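PDB 4DNA: probable glutathione reductase from Sinorhizobium meliloti, which probably catalyses the NADPH-dependent reduction of glutathione disulfide to glutathione, working as a homodimer with one FAD per subunit. Local coordinates for residues S207-D212 with I351-I356; D306-V311 with I318-C323; V311-V316 with I341-F346. One frame throughout, in Å; residues are numbered along the deposited sequence.

Contact 2 is the buried one of the three; contacts 1 and 3 are partly buried, although the centre of contact 3 lies about 6 Å from the centre of the chain and the other two about 14 Å from it. Contacts 1 and 3 meet in one sheet, where strands 343-345 and 351-355 are neighbours, and their centres are about 12 Å apart. Contacts 2 and 3 share Val311 and helix 314-329, and both reach FAD and the second subunit. Chemistry follows place: the domain junctions of contacts 1 and 3 meet through hydrocarbon groups, among them threonine methyls, whereas contact 2, within the FAD-binding part, turns on a salt bridge.

Contact 1: residues S207-D212 with I351-I356; sequences SRFDQD and IGTVGI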
loop_
_atom_site.group_PDB
_atom_site.type_symbol
_atom_site.label_atom_id
_atom_site.label_comp_id
_atom_site.label_asym_id
_atom_site.label_seq_id
_atom_site.Cartn_x
_atom_site.Cartn_y
_atom_site.Cartn_z
ATOM N N SER A 207 -20.160 -11.347 -7.289
ATOM C CA SER A 207 -21.382 -11.405 -6.485
ATOM C C SER A 207 -21.199 -11.642 -4.975
ATOM O O SER A 207 -22.120 -11.367 -4.194
ATOM C CB SER A 207 -22.257 -12.523 -7.027
ATOM O OG SER A 207 -21.537 -13.744 -6.974
ATOM N N ARG A 208 -20.037 -12.166 -4.578
ATOM C CA ARG A 208 -19.698 -12.426 -3.172
ATOM C C ARG A 208 -19.148 -11.187 -2.476
ATOM O O ARG A 208 -19.030 -11.160 -1.247
ATOM C CB ARG A 208 -18.655 -13.544 -3.071
ATOM C CG ARG A 208 -19.169 -14.934 -3.390
ATOM C CD ARG A 208 -19.939 -15.523 -2.220
ATOM N NE ARG A 208 -19.692 -16.961 -2.114
ATOM C CZ ARG A 208 -19.989 -17.711 -1.053
ATOM N NH1 ARG A 208 -20.556 -17.174 0.022
ATOM N NH2 ARG A 208 -19.716 -19.011 -1.069
ATOM N N PHE A 209 -18.812 -10.174 -3.272
ATOM C CA PHE A 209 -18.165 -8.961 -2.780
ATOM C C PHE A 209 -19.164 -7.893 -2.332
ATOM O O PHE A 209 -20.367 -7.970 -2.638
ATOM C CB PHE A 209 -17.178 -8.439 -3.825
ATOM C CG PHE A 209 -15.942 -9.301 -3.954
ATOM C CD1 PHE A 209 -16.025 -10.602 -4.458
ATOM C CD2 PHE A 209 -14.702 -8.836 -3.537
ATOM C CE1 PHE A 209 -14.896 -11.396 -4.546
ATOM C CE2 PHE A 209 -13.571 -9.632 -3.623
ATOM C CZ PHE A 209 -13.664 -10.907 -4.125
ATOM N N ASP A 210 -18.671 -6.908 -1.590
ATOM C CA ASP A 210 -19.527 -5.842 -1.084
ATOM C C ASP A 210 -20.166 -5.058 -2.250
ATOM O O ASP A 210 -19.611 -5.037 -3.355
ATOM C CB ASP A 210 -18.718 -4.931 -0.160
ATOM C CG ASP A 210 -19.535 -3.789 0.396
ATOM O OD1 ASP A 210 -20.428 -4.042 1.249
ATOM O OD2 ASP A 210 -19.289 -2.637 -0.032
ATOM N N GLN A 211 -21.324 -4.431 -2.020
ATOM C CA GLN A 211 -21.999 -3.743 -3.113
ATOM C C GLN A 211 -21.133 -2.664 -3.744
ATOM O O GLN A 211 -21.008 -2.613 -4.960
ATOM C CB GLN A 211 -23.395 -3.213 -2.746
ATOM C CG GLN A 211 -23.505 -2.343 -1.504
ATOM C CD GLN A 211 -24.104 -3.095 -0.327
ATOM O OE1 GLN A 211 -23.481 -4.038 0.222
ATOM N NE2 GLN A 211 -25.319 -2.696 0.069
ATOM N N ASP A 212 -20.525 -1.826 -2.919
ATOM C CA ASP A 212 -19.615 -0.793 -3.401
ATOM C C ASP A 212 -18.334 -1.348 -4.100
ATOM O O ASP A 212 -17.737 -0.669 -4.936
ATOM C CB ASP A 212 -19.260 0.166 -2.258
ATOM C CG ASP A 212 -20.458 0.948 -1.759
ATOM O OD1 ASP A 212 -21.085 1.705 -2.520
ATOM O OD2 ASP A 212 -20.788 0.823 -0.579
ATOM N N ILE A 351 -9.177 -4.353 -5.883
ATOM C CA ILE A 351 -9.982 -4.523 -4.696
ATOM C C ILE A 351 -9.093 -5.128 -3.594
ATOM O O ILE A 351 -8.163 -5.877 -3.871
ATOM C CB ILE A 351 -11.277 -5.313 -5.000
ATOM C CG1 ILE A 351 -12.125 -4.504 -5.994
ATOM C CG2 ILE A 351 -12.074 -5.571 -3.730
ATOM C CD1 ILE A 351 -13.226 -5.258 -6.702
ATOM N N GLY A 352 -9.343 -4.720 -2.357
ATOM C CA GLY A 352 -8.753 -5.329 -1.178
ATOM C C GLY A 352 -9.866 -5.428 -0.151
ATOM O O GLY A 352 -10.617 -4.471 0.046
ATOM N N THR A 353 -10.001 -6.586 0.490
ATOM C CA THR A 353 -11.151 -6.808 1.347
ATOM C C THR A 353 -10.878 -7.759 2.496
ATOM O O THR A 353 -10.213 -8.757 2.322
ATOM C CB THR A 353 -12.410 -7.224 0.533
ATOM O OG1 THR A 353 -13.564 -7.171 1.373
ATOM C CG2 THR A 353 -12.272 -8.621 -0.048
ATOM N N VAL A 354 -11.386 -7.392 3.669
ATOM C CA VAL A 354 -11.327 -8.187 4.895
ATOM C C VAL A 354 -12.698 -8.111 5.515
ATOM O O VAL A 354 -13.375 -7.071 5.414
ATOM C CB VAL A 354 -10.441 -7.568 5.986
ATOM C CG1 VAL A 354 -9.877 -8.662 6.871
ATOM C CG2 VAL A 354 -9.334 -6.696 5.414
ATOM N N GLY A 355 -13.093 -9.190 6.184
ATOM C CA GLY A 355 -14.338 -9.204 6.925
ATOM C C GLY A 355 -15.527 -9.343 6.019
ATOM O O GLY A 355 -15.391 -9.809 4.897
ATOM N N ILE A 356 -16.684 -8.905 6.506
ATOM C CA ILE A 356 -17.985 -9.189 5.884
ATOM C C ILE A 356 -18.619 -7.973 5.176
ATOM O O ILE A 356 -18.316 -6.824 5.510
ATOM C CB ILE A 356 -18.956 -9.754 6.944
ATOM C CG1 ILE A 356 -19.144 -8.738 8.089
ATOM C CG2 ILE A 356 -18.440 -11.085 7.472
ATOM C CD1 ILE A 356 -20.214 -9.079 9.109
#
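Phe209 and Thr353 bring the two backbones nearest, with their CA atoms 8.4 Å apart, so the loop entering helix 211-223 and strand 351-355 meet through side chains alone. Phe209 carries the contact. With CG beside its backbone N (chi1 -72°), its ring reaches over to the strand and lies obliquely across two methyl groups. Ring atom CE2 of Phe209 comes 3.9 Å from CG2 of Thr353, and CD2 of Phe209 stands 4.2 Å from CG2 of Ile351. These two residues lie on one side of the strand, two positions apart, and their methyls meet neighbouring atoms of the ring. Thr353 divides its branches: OG1, opposite the backbone N (chi1 -169°), is hydrogen-bonded to ND1 of His406 on the adjoining strand 402-408, which leaves CG2 for the ring. Farther along the ring, CZ of Phe209 packs on CG2 of Val345 in strand 343-345. Asp210, the N-cap of helix 211-223, accepts a weak bond at OD2 from the backbone N of Asp212, 3.2 Å away. The same OD2 forms a salt bridge with Lys392, while OD1 accepts from the backbone N of Glu358 at the start of helix 358-364. The evidence thus separates two chemistries at this junction between the probable NADP-binding part and the dimerisation domain: a modest, undirected contact centred on one aromatic ring, the two segments burying 119 Å² with both sides summed, and the directional bonds beside it, made by Asp210, which tie the helix start to the dimerisation domain through residues outside the strand segment.

Contact 2: residues D306-V311 with I318-C323; sequences DVTDRV and IHEAMC. With FAD (flavin-adenine dinucleotide), chain C.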
loop_
_atom_site.group_PDB
_atom_site.type_symbol
_atom_site.label_atom_id
_atom_site.label_comp_id
_atom_site.label_asym_id
_atom_site.label_seq_id
_atom_site.Cartn_x
_atom_site.Cartn_y
_atom_site.Cartn_z
ATOM N N ASP A 306 -6.722 -26.884 -2.999
ATOM C CA ASP A 306 -7.918 -26.579 -3.784
ATOM C C ASP A 306 -8.784 -27.803 -4.051
ATOM O O ASP A 306 -9.958 -27.665 -4.392
ATOM C CB ASP A 306 -7.548 -25.889 -5.090
ATOM C CG ASP A 306 -7.150 -24.443 -4.887
ATOM O OD1 ASP A 306 -6.991 -24.018 -3.710
ATOM O OD2 ASP A 306 -6.994 -23.724 -5.905
ATOM N N VAL A 307 -8.201 -28.988 -3.877
ATOM C CA VAL A 307 -8.926 -30.246 -4.006
ATOM C C VAL A 307 -10.035 -30.422 -2.951
ATOM O O VAL A 307 -10.921 -31.264 -3.121
ATOM C CB VAL A 307 -7.959 -31.463 -3.984
ATOM C CG1 VAL A 307 -7.304 -31.635 -2.620
ATOM C CG2 VAL A 307 -8.679 -32.738 -4.411
ATOM N N THR A 308 -9.990 -29.619 -1.882
ATOM C CA THR A 308 -10.808 -29.869 -0.684
ATOM C C THR A 308 -12.071 -29.043 -0.541
ATOM O O THR A 308 -12.668 -29.019 0.538
ATOM C CB THR A 308 -10.016 -29.716 0.639
ATOM O OG1 THR A 308 -9.643 -28.344 0.839
ATOM C CG2 THR A 308 -8.797 -30.588 0.635
ATOM N N ASP A 309 -12.512 -28.369 -1.595
ATOM C CA ASP A 309 -13.836 -27.773 -1.500
ATOM C C ASP A 309 -13.763 -26.360 -0.905
ATOM O O ASP A 309 -14.657 -25.533 -1.144
ATOM C CB ASP A 309 -14.690 -28.674 -0.567
ATOM C CG ASP A 309 -16.183 -28.607 -0.847
ATOM O OD1 ASP A 309 -16.604 -28.652 -2.038
ATOM O OD2 ASP A 309 -16.938 -28.541 0.155
ATOM N N ARG A 310 -12.684 -26.097 -0.157
ATOM C CA ARG A 310 -12.632 -25.002 0.825
ATOM C C ARG A 310 -12.471 -23.614 0.197
ATOM O O ARG A 310 -13.021 -23.336 -0.874
ATOM C CB ARG A 310 -11.547 -25.287 1.886
ATOM C CG ARG A 310 -11.846 -26.518 2.757
ATOM C CD ARG A 310 -11.095 -26.554 4.095
ATOM N NE ARG A 310 -9.794 -27.234 4.034
ATOM C CZ ARG A 310 -9.254 -27.943 5.035
ATOM N NH1 ARG A 310 -9.902 -28.094 6.195
ATOM N NH2 ARG A 310 -8.058 -28.524 4.873
ATOM N N VAL A 311 -11.757 -22.726 0.877
ATOM C CA VAL A 311 -11.377 -21.465 0.259
ATOM C C VAL A 311 -10.197 -21.769 -0.654
ATOM O O VAL A 311 -9.190 -22.347 -0.215
ATOM C CB VAL A 311 -10.995 -20.412 1.309
ATOM C CG1 VAL A 311 -10.823 -19.042 0.660
ATOM C CG2 VAL A 311 -12.048 -20.372 2.404
ATOM N N ILE A 318 -1.194 -23.431 2.013
ATOM C CA ILE A 318 0.056 -23.425 2.769
ATOM C C ILE A 318 -0.212 -23.625 4.249
ATOM O O ILE A 318 0.486 -24.405 4.905
ATOM C CB ILE A 318 0.872 -22.132 2.545
ATOM C CG1 ILE A 318 1.533 -22.168 1.162
ATOM C CG2 ILE A 318 1.923 -21.962 3.638
ATOM C CD1 ILE A 318 1.940 -20.817 0.616
ATOM N N HIS A 319 -1.229 -22.935 4.758
ATOM C CA HIS A 319 -1.551 -22.980 6.170
ATOM C C HIS A 319 -2.052 -24.339 6.554
ATOM O O HIS A 319 -1.616 -24.908 7.569
ATOM C CB HIS A 319 -2.556 -21.894 6.528
ATOM C CG HIS A 319 -2.850 -21.797 8.006
ATOM N ND1 HIS A 319 -1.874 -21.707 8.937
ATOM C CD2 HIS A 319 -4.056 -21.762 8.694
ATOM C CE1 HIS A 319 -2.428 -21.633 10.158
ATOM N NE2 HIS A 319 -3.767 -21.661 10.009
ATOM N N GLU A 320 -2.963 -24.874 5.738
ATOM C CA GLU A 320 -3.456 -26.246 5.885
ATOM C C GLU A 320 -2.325 -27.270 6.022
ATOM O O GLU A 320 -2.431 -28.208 6.815
ATOM C CB GLU A 320 -4.333 -26.628 4.698
ATOM C CG GLU A 320 -5.695 -25.959 4.674
ATOM C CD GLU A 320 -6.450 -26.224 3.381
ATOM O OE1 GLU A 320 -5.863 -26.855 2.470
ATOM O OE2 GLU A 320 -7.629 -25.806 3.269
ATOM N N ALA A 321 -1.258 -27.065 5.252
ATOM C CA ALA A 321 -0.129 -27.973 5.196
ATOM C C ALA A 321 0.751 -27.921 6.438
ATOM O O ALA A 321 1.341 -28.927 6.841
ATOM C CB ALA A 321 0.697 -27.692 3.954
HETATM N N MSE A 322 0.843 -26.739 7.032
HETATM C CA MSE A 322 1.580 -26.561 8.271
HETATM C C MSE A 322 0.768 -27.162 9.367
HETATM O O MSE A 322 1.274 -27.948 10.156
HETATM C CB MSE A 322 1.811 -25.098 8.568
HETATM C CG MSE A 322 2.689 -24.491 7.485
HETATM SE SE MSE A 322 3.229 -22.674 8.042
HETATM C CE MSE A 322 1.447 -21.810 8.255
ATOM N N CYS A 323 -0.507 -26.817 9.423
ATOM C CA CYS A 323 -1.397 -27.458 10.381
ATOM C C CYS A 323 -1.365 -28.974 10.287
ATOM O O CYS A 323 -1.467 -29.652 11.305
ATOM C CB CYS A 323 -2.813 -26.913 10.267
ATOM S SG CYS A 323 -2.866 -25.261 10.972
HETATM P PA FAD C . -2.018 -26.720 -6.975
HETATM O O1A FAD C . -3.283 -26.642 -7.812
HETATM O O2A FAD C . -1.134 -25.517 -6.728
HETATM O O5B FAD C . -1.071 -27.868 -7.576
HETATM C C5B FAD C . -1.262 -29.262 -7.299
HETATM C C4B FAD C . -0.367 -30.003 -8.279
HETATM O O4B FAD C . -0.655 -31.399 -8.346
HETATM C C3B FAD C . -0.560 -29.445 -9.676
HETATM O O3B FAD C . 0.705 -28.961 -10.150
HETATM C C2B FAD C . -1.106 -30.608 -10.481
HETATM O O2B FAD C . -0.623 -30.587 -11.824
HETATM C C1B FAD C . -0.613 -31.824 -9.710
HETATM N N9A FAD C . -1.472 -33.023 -9.847
HETATM C C8A FAD C . -2.806 -33.000 -10.026
HETATM N N7A FAD C . -3.336 -34.245 -10.086
HETATM C C5A FAD C . -2.313 -35.094 -9.933
HETATM C C6A FAD C . -2.203 -36.561 -9.898
HETATM N N6A FAD C . -3.335 -37.289 -10.059
HETATM N N1A FAD C . -0.968 -37.100 -9.714
HETATM C C2A FAD C . 0.129 -36.316 -9.572
HETATM N N3A FAD C . 0.093 -34.963 -9.595
HETATM C C4A FAD C . -1.083 -34.301 -9.771
HETATM N N1 FAD C . -4.500 -17.607 -4.987
HETATM C C2 FAD C . -4.110 -16.555 -4.232
HETATM O O2 FAD C . -3.972 -16.708 -2.999
HETATM N N3 FAD C . -3.869 -15.347 -4.773
HETATM C C4 FAD C . -3.998 -15.093 -6.091
HETATM O O4 FAD C . -3.751 -13.952 -6.553
HETATM C C4X FAD C . -4.431 -16.200 -6.981
HETATM N N5 FAD C . -4.579 -16.031 -8.314
HETATM C C5X FAD C . -4.970 -17.075 -9.093
HETATM C C6 FAD C . -5.124 -16.900 -10.469
HETATM C C7 FAD C . -5.535 -17.965 -11.278
HETATM C C7M FAD C . -5.684 -17.726 -12.759
HETATM C C8 FAD C . -5.796 -19.310 -10.673
HETATM C C8M FAD C . -6.225 -20.496 -11.493
HETATM C C9 FAD C . -5.645 -19.485 -9.304
HETATM C C9A FAD C . -5.247 -18.423 -8.495
HETATM N N10 FAD C . -5.094 -18.616 -7.107
HETATM C C10 FAD C . -4.683 -17.510 -6.325
HETATM C "C1'" FAD C . -5.372 -19.939 -6.518
HETATM C "C2'" FAD C . -4.117 -20.741 -6.206
HETATM O "O2'" FAD C . -3.322 -20.864 -7.389
HETATM C "C3'" FAD C . -4.485 -22.112 -5.636
HETATM O "O3'" FAD C . -5.439 -21.915 -4.586
HETATM C "C4'" FAD C . -3.282 -22.877 -5.081
HETATM O "O4'" FAD C . -2.397 -23.218 -6.155
HETATM C "C5'" FAD C . -3.719 -24.145 -4.369
HETATM O "O5'" FAD C . -2.702 -25.132 -4.530
HETATM P P FAD C . -2.923 -26.708 -4.247
HETATM O O1P FAD C . -2.009 -27.144 -3.117
HETATM O O2P FAD C . -4.400 -27.016 -4.185
HETATM O O3P FAD C . -2.344 -27.423 -5.563
#
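The FAD-binding loop after strand 301-303 is joined to helix 314-329 by a salt bridge between Arg310 and Glu320. The pair meets at 2.7 Å between NE of Arg310 and OE2 of Glu320, the carboxylate arriving obliquely with the two flat groups turned 43° apart. Glu320 reaches across because its chain is extended beyond CG, and its other oxygen, OE1, accepts from the backbone N of Gly305. Arg310 bends at chi3 (-90°) to present NE; this atom also makes a weak bond to OG1 of Thr308 at 3.4 Å, a hydroxyl whose stronger partner is the carbonyl of Gly305. NH2 of Arg310 is hydrogen-bonded to Ser294. Were Arg310 an alanine, OE2 of Glu320 would be likely to lose its counter-charge and Ser294 its guanidinium partner, with one tie between loop and helix gone. At the start of the loop Asp306 serves the cofactor: its backbone N donates to O2P of FAD at 2.6 Å and 165°. Both carboxylate oxygens of Asp306 lie within hydrogen-bonding distance of the ribityl O3' of FAD, OD2 at 2.7 Å and OD1 at 2.8 Å, and either could take its one proton. Helix 15-25 packs against Ile318, Ala321 and Met322 (a selenomethionine), while His319 and Met322 touch Met436 and Tyr450 of the second subunit, placing the helix between the FAD-binding core and the dimer interface.

Contact 3: residues V311-V316 with I341-F346; sequences VQLTPV and IATAVF. With FAD (flavin-adenine dinucleotide), chain C.
Ile341 begins the contact by extending CD1 to 4.5 Å from CG2 of Val316, a loose apolar touch against the first turn of helix 314-329. Ala342 points away from residues 311-316 and packs on Val354 of the adjoining strand and on Val438 of the second subunit. Thr343 makes the closest approach: its CG2 lies 3.5 Å from CD1 of Leu313, the two side chains crossing at about a right angle. With OG1 between backbone N and carbonyl carbon (chi1 49°), CG2 of Thr343 falls anti to the carbonyl carbon, where it meets the leucine. The other branch of Leu313, CD2, rests 3.8 Å from C2 of FAD, so one side chain bridges strand and flavin. Val345 packs on Tyr180, and the ring of Phe346 on helix 48-66, with O4 of FAD at its edge. Beyond the N-cap residue Leu313, the backbone N of Thr314 donates to O2 of FAD at 3.1 Å and 144°, with a weak bond to N1. A helix start directed at this end of the flavin would probably stabilise negative charge there, as in related disulfide reductases, while the apolar Leu313-Thr343 contact joins that helix start to the dimerisation domain.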
loop_
_atom_site.group_PDB
_atom_site.type_symbol
_atom_site.label_atom_id
_atom_site.label_comp_id
_atom_site.label_asym_id
_atom_site.label_seq_id
_atom_site.Cartn_x
_atom_site.Cartn_y
_atom_site.Cartn_z
ATOM N N VAL A 311 -11.757 -22.726 0.877
ATOM C CA VAL A 311 -11.377 -21.465 0.259
ATOM C C VAL A 311 -10.197 -21.769 -0.654
ATOM O O VAL A 311 -9.190 -22.347 -0.215
ATOM C CB VAL A 311 -10.995 -20.412 1.309
ATOM C CG1 VAL A 311 -10.823 -19.042 0.660
ATOM C CG2 VAL A 311 -12.048 -20.372 2.404
ATOM N N GLN A 312 -10.338 -21.405 -1.925
ATOM C CA GLN A 312 -9.339 -21.777 -2.932
ATOM C C GLN A 312 -8.296 -20.702 -3.153
ATOM O O GLN A 312 -8.296 -19.999 -4.174
ATOM C CB GLN A 312 -9.997 -22.191 -4.246
ATOM C CG GLN A 312 -10.592 -23.591 -4.174
ATOM C CD GLN A 312 -11.378 -23.967 -5.407
ATOM O OE1 GLN A 312 -11.216 -23.364 -6.473
ATOM N NE2 GLN A 312 -12.229 -24.975 -5.274
ATOM N N LEU A 313 -7.403 -20.590 -2.177
ATOM C CA LEU A 313 -6.318 -19.638 -2.236
ATOM C C LEU A 313 -5.004 -20.289 -1.785
ATOM O O LEU A 313 -5.011 -21.232 -0.981
ATOM C CB LEU A 313 -6.654 -18.392 -1.408
ATOM C CG LEU A 313 -7.911 -17.594 -1.779
ATOM C CD1 LEU A 313 -8.294 -16.709 -0.607
ATOM C CD2 LEU A 313 -7.739 -16.768 -3.052
ATOM N N THR A 314 -3.893 -19.776 -2.318
ATOM C CA THR A 314 -2.557 -20.316 -2.068
ATOM C C THR A 314 -2.168 -20.361 -0.581
ATOM O O THR A 314 -1.753 -21.416 -0.104
ATOM C CB THR A 314 -1.491 -19.591 -2.931
ATOM O OG1 THR A 314 -1.767 -19.838 -4.316
ATOM C CG2 THR A 314 -0.078 -20.076 -2.628
ATOM N N PRO A 315 -2.316 -19.232 0.161
ATOM C CA PRO A 315 -1.967 -19.257 1.587
ATOM C C PRO A 315 -2.791 -20.260 2.394
ATOM O O PRO A 315 -2.275 -20.825 3.365
ATOM C CB PRO A 315 -2.275 -17.826 2.051
ATOM C CG PRO A 315 -2.136 -17.009 0.824
ATOM C CD PRO A 315 -2.727 -17.876 -0.251
ATOM N N VAL A 316 -4.046 -20.469 1.995
ATOM C CA VAL A 316 -4.929 -21.425 2.654
ATOM C C VAL A 316 -4.316 -22.812 2.521
ATOM O O VAL A 316 -4.168 -23.531 3.501
ATOM C CB VAL A 316 -6.365 -21.375 2.075
ATOM C CG1 VAL A 316 -7.341 -22.170 2.935
ATOM C CG2 VAL A 316 -6.837 -19.939 1.988
ATOM N N ILE A 341 -10.301 -14.095 6.618
ATOM C CA ILE A 341 -9.174 -14.126 5.697
ATOM C C ILE A 341 -9.361 -12.897 4.793
ATOM O O ILE A 341 -10.420 -12.739 4.170
ATOM C CB ILE A 341 -9.121 -15.464 4.888
ATOM C CG1 ILE A 341 -8.818 -16.649 5.809
ATOM C CG2 ILE A 341 -8.053 -15.432 3.802
ATOM C CD1 ILE A 341 -9.206 -18.005 5.251
ATOM N N ALA A 342 -8.358 -12.012 4.762
ATOM C CA ALA A 342 -8.349 -10.878 3.832
ATOM C C ALA A 342 -8.027 -11.403 2.436
ATOM O O ALA A 342 -7.355 -12.420 2.297
ATOM C CB ALA A 342 -7.359 -9.810 4.262
ATOM N N THR A 343 -8.550 -10.744 1.408
ATOM C CA THR A 343 -8.290 -11.143 0.029
ATOM C C THR A 343 -8.132 -9.919 -0.858
ATOM O O THR A 343 -8.604 -8.827 -0.525
ATOM C CB THR A 343 -9.414 -12.024 -0.561
ATOM O OG1 THR A 343 -10.692 -11.424 -0.308
ATOM C CG2 THR A 343 -9.373 -13.434 0.012
ATOM N N ALA A 344 -7.464 -10.115 -1.990
ATOM C CA ALA A 344 -7.347 -9.089 -3.017
ATOM C C ALA A 344 -7.932 -9.580 -4.348
ATOM O O ALA A 344 -8.089 -10.783 -4.569
ATOM C CB ALA A 344 -5.890 -8.675 -3.181
ATOM N N VAL A 345 -8.291 -8.642 -5.214
ATOM C CA VAL A 345 -8.614 -8.952 -6.596
ATOM C C VAL A 345 -7.766 -7.993 -7.392
ATOM O O VAL A 345 -7.871 -6.777 -7.235
ATOM C CB VAL A 345 -10.099 -8.711 -6.944
ATOM C CG1 VAL A 345 -10.333 -8.924 -8.436
ATOM C CG2 VAL A 345 -10.995 -9.623 -6.128
ATOM N N PHE A 346 -6.918 -8.531 -8.246
ATOM C CA PHE A 346 -6.011 -7.670 -8.957
ATOM C C PHE A 346 -6.584 -7.216 -10.258
ATOM O O PHE A 346 -5.977 -7.373 -11.317
ATOM C CB PHE A 346 -4.650 -8.311 -9.069
ATOM C CG PHE A 346 -3.936 -8.343 -7.770
ATOM C CD1 PHE A 346 -3.357 -7.181 -7.263
ATOM C CD2 PHE A 346 -3.886 -9.503 -7.029
ATOM C CE1 PHE A 346 -2.704 -7.191 -6.041
ATOM C CE2 PHE A 346 -3.234 -9.534 -5.810
ATOM C CZ PHE A 346 -2.639 -8.377 -5.310
HETATM P PA FAD C . -2.018 -26.720 -6.975
HETATM O O1A FAD C . -3.283 -26.642 -7.812
HETATM O O2A FAD C . -1.134 -25.517 -6.728
HETATM O O5B FAD C . -1.071 -27.868 -7.576
HETATM C C5B FAD C . -1.262 -29.262 -7.299
HETATM C C4B FAD C . -0.367 -30.003 -8.279
HETATM O O4B FAD C . -0.655 -31.399 -8.346
HETATM C C3B FAD C . -0.560 -29.445 -9.676
HETATM O O3B FAD C . 0.705 -28.961 -10.150
HETATM C C2B FAD C . -1.106 -30.608 -10.481
HETATM O O2B FAD C . -0.623 -30.587 -11.824
HETATM C C1B FAD C . -0.613 -31.824 -9.710
HETATM N N9A FAD C . -1.472 -33.023 -9.847
HETATM C C8A FAD C . -2.806 -33.000 -10.026
HETATM N N7A FAD C . -3.336 -34.245 -10.086
HETATM C C5A FAD C . -2.313 -35.094 -9.933
HETATM C C6A FAD C . -2.203 -36.561 -9.898
HETATM N N6A FAD C . -3.335 -37.289 -10.059
HETATM N N1A FAD C . -0.968 -37.100 -9.714
HETATM C C2A FAD C . 0.129 -36.316 -9.572
HETATM N N3A FAD C . 0.093 -34.963 -9.595
HETATM C C4A FAD C . -1.083 -34.301 -9.771
HETATM N N1 FAD C . -4.500 -17.607 -4.987
HETATM C C2 FAD C . -4.110 -16.555 -4.232
HETATM O O2 FAD C . -3.972 -16.708 -2.999
HETATM N N3 FAD C . -3.869 -15.347 -4.773
HETATM C C4 FAD C . -3.998 -15.093 -6.091
HETATM O O4 FAD C . -3.751 -13.952 -6.553
HETATM C C4X FAD C . -4.431 -16.200 -6.981
HETATM N N5 FAD C . -4.579 -16.031 -8.314
HETATM C C5X FAD C . -4.970 -17.075 -9.093
HETATM C C6 FAD C . -5.124 -16.900 -10.469
HETATM C C7 FAD C . -5.535 -17.965 -11.278
HETATM C C7M FAD C . -5.684 -17.726 -12.759
HETATM C C8 FAD C . -5.796 -19.310 -10.673
HETATM C C8M FAD C . -6.225 -20.496 -11.493
HETATM C C9 FAD C . -5.645 -19.485 -9.304
HETATM C C9A FAD C . -5.247 -18.423 -8.495
HETATM N N10 FAD C . -5.094 -18.616 -7.107
HETATM C C10 FAD C . -4.683 -17.510 -6.325
HETATM C "C1'" FAD C . -5.372 -19.939 -6.518
HETATM C "C2'" FAD C . -4.117 -20.741 -6.206
HETATM O "O2'" FAD C . -3.322 -20.864 -7.389
HETATM C "C3'" FAD C . -4.485 -22.112 -5.636
HETATM O "O3'" FAD C . -5.439 -21.915 -4.586
HETATM C "C4'" FAD C . -3.282 -22.877 -5.081
HETATM O "O4'" FAD C . -2.397 -23.218 -6.155
HETATM C "C5'" FAD C . -3.719 -24.145 -4.369
HETATM O "O5'" FAD C . -2.702 -25.132 -4.530
HETATM P P FAD C . -2.923 -26.708 -4.247
HETATM O O1P FAD C . -2.009 -27.144 -3.117
HETATM O O2P FAD C . -4.400 -27.016 -4.185
HETATM O O3P FAD C . -2.344 -27.423 -5.563
#